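Local coordinates for protein multicopper oxidase (Pseudomonas thermotolerans, PDB 6VOW) that probably oxidises phenolic and related substrates in the manner of a laccase, passing their electrons through copper centres to reduce dioxygen to water, at residues Leu383-His388 and Gly418-Ala423. Residues are numbered along the deposited sequence; the frame is centred on the assembly and turned at random.
With CU (copper (II) ion), chain D.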
# COMPACT_ATOMS: atom_id res chain seq x y z
N LEU A 383 5.57 -21.03 -4.63
CA LEU A 383 5.68 -22.45 -4.34
C LEU A 383 5.17 -22.75 -2.93
O LEU A 383 5.85 -23.41 -2.13
CB LEU A 383 7.12 -22.91 -4.49
CG LEU A 383 7.84 -22.50 -5.77
CD1 LEU A 383 9.24 -23.11 -5.75
CD2 LEU A 383 7.08 -22.90 -7.03
N ALA A 384 3.95 -22.28 -2.63
CA ALA A 384 3.30 -22.55 -1.35
C ALA A 384 1.78 -22.37 -1.41
O ALA A 384 1.21 -21.89 -2.41
CB ALA A 384 3.90 -21.73 -0.22
N GLN A 385 1.15 -22.76 -0.31
CA GLN A 385 -0.28 -22.63 -0.13
C GLN A 385 -0.61 -21.36 0.63
O GLN A 385 -1.66 -21.25 1.28
CB GLN A 385 -0.84 -23.89 0.55
CG GLN A 385 -1.26 -25.01 -0.41
CD GLN A 385 -1.92 -24.52 -1.71
OE1 GLN A 385 -3.17 -24.46 -1.86
NE2 GLN A 385 -1.08 -24.13 -2.66
N TYR A 386 0.25 -20.35 0.47
CA TYR A 386 0.12 -19.12 1.21
C TYR A 386 0.22 -17.92 0.27
O TYR A 386 1.10 -17.90 -0.59
CB TYR A 386 1.16 -19.15 2.29
CG TYR A 386 0.73 -20.20 3.31
CD1 TYR A 386 -0.42 -19.99 4.08
CD2 TYR A 386 1.40 -21.40 3.45
CE1 TYR A 386 -0.87 -20.94 4.96
CE2 TYR A 386 0.96 -22.36 4.35
CZ TYR A 386 -0.16 -22.11 5.11
OH TYR A 386 -0.66 -22.97 6.03
N GLN A 387 -0.73 -17.00 0.34
CA GLN A 387 -0.66 -15.87 -0.63
C GLN A 387 0.36 -14.85 -0.21
O GLN A 387 0.60 -14.68 0.99
CB GLN A 387 -2.00 -15.22 -0.92
CG GLN A 387 -2.70 -14.44 0.17
CD GLN A 387 -4.16 -14.24 -0.20
OE1 GLN A 387 -4.51 -13.77 -1.31
NE2 GLN A 387 -5.04 -14.69 0.70
N HIS A 388 1.01 -14.19 -1.18
CA HIS A 388 1.98 -13.18 -0.80
C HIS A 388 1.70 -11.90 -1.62
O HIS A 388 1.67 -11.98 -2.84
CB HIS A 388 3.35 -13.71 -1.17
CG HIS A 388 3.74 -14.94 -0.43
ND1 HIS A 388 3.75 -15.00 0.95
CD2 HIS A 388 4.12 -16.16 -0.87
CE1 HIS A 388 4.12 -16.21 1.32
NE2 HIS A 388 4.38 -16.93 0.23
N GLY A 418 -1.17 -15.54 -5.44
CA GLY A 418 -2.01 -16.53 -4.80
C GLY A 418 -1.23 -17.77 -4.53
O GLY A 418 -0.05 -17.89 -4.91
N LYS A 419 -1.94 -18.65 -3.82
CA LYS A 419 -1.51 -19.96 -3.42
C LYS A 419 -1.17 -20.70 -4.67
O LYS A 419 -1.99 -20.76 -5.59
CB LYS A 419 -2.67 -20.68 -2.79
CG LYS A 419 -3.27 -20.08 -1.51
CD LYS A 419 -4.32 -21.07 -0.99
CE LYS A 419 -5.13 -20.65 0.23
NZ LYS A 419 -4.24 -20.11 1.30
N ASN A 420 0.04 -21.25 -4.71
CA ASN A 420 0.55 -21.96 -5.88
C ASN A 420 0.39 -21.22 -7.19
O ASN A 420 0.29 -21.83 -8.22
CB ASN A 420 -0.11 -23.32 -6.00
CG ASN A 420 0.53 -24.37 -5.12
OD1 ASN A 420 1.48 -24.12 -4.34
ND2 ASN A 420 -0.02 -25.58 -5.21
N GLU A 421 0.36 -19.90 -7.16
CA GLU A 421 0.15 -19.18 -8.40
C GLU A 421 1.51 -18.91 -9.10
O GLU A 421 2.52 -18.58 -8.45
CB GLU A 421 -0.62 -17.89 -8.12
CG GLU A 421 -0.81 -17.00 -9.34
CD GLU A 421 -1.60 -15.72 -9.08
OE1 GLU A 421 -2.06 -15.38 -7.92
OE2 GLU A 421 -1.76 -15.02 -10.12
N THR A 422 1.54 -19.04 -10.43
CA THR A 422 2.67 -18.47 -11.21
C THR A 422 2.17 -17.30 -12.05
O THR A 422 1.47 -17.52 -13.04
CB THR A 422 3.35 -19.47 -12.15
OG1 THR A 422 4.09 -20.43 -11.38
CG2 THR A 422 4.31 -18.74 -13.11
N ALA A 423 2.58 -16.08 -11.67
CA ALA A 423 2.24 -14.84 -12.42
C ALA A 423 3.46 -14.20 -13.17
O ALA A 423 4.65 -14.28 -12.77
CB ALA A 423 1.51 -13.86 -11.52
CU CU D . 4.03 -13.37 2.11
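NE2 of Q385 stands over the face of the N420 amide, 2.9 Å from its CG, the two amide planes turned 61° apart. No hydrogen bond joins them; so close an approach makes the exact placing of these surface amides doubtful. A bend at chi2 (-38°) folds Q385 back over the turn, where its OE1 lies 3.7 Å from CD of K419. Y386 O lies over one face of the H388 ring, nearer its border than its centre, while at the ring's edge ND1 binds the copper ion at 2.0 Å.

Two hydrogen bonds cross the contact, one between backbones and one from a lysine side chain. N420 N donates to A384 O over 2.7 Å. K419 runs extended alongside Q385 O, then bends at chi4 (-48°) to bring NZ within 2.8 Å of that oxygen, tilted from the carbonyl plane. G418-E421 is a type II turn closed by E421 N to G418 O, with N420 taking the positive phi. The buried E421 reaches back so that OE1 accepts from G418 N at 2.6 Å; its OE2 bonds Y415 OH.

N382 ND2 ties the segments together, bonding both Y386 O and G418 O. In this cupredoxin-type domain, H388 joins C439 and H444 at the mononuclear copper. The contact pairs two connections between the domain's sheets: 383-388 leads from strand 375-382 to strand 388-392, and the turn leads from strand 414-417 to strand 422-428.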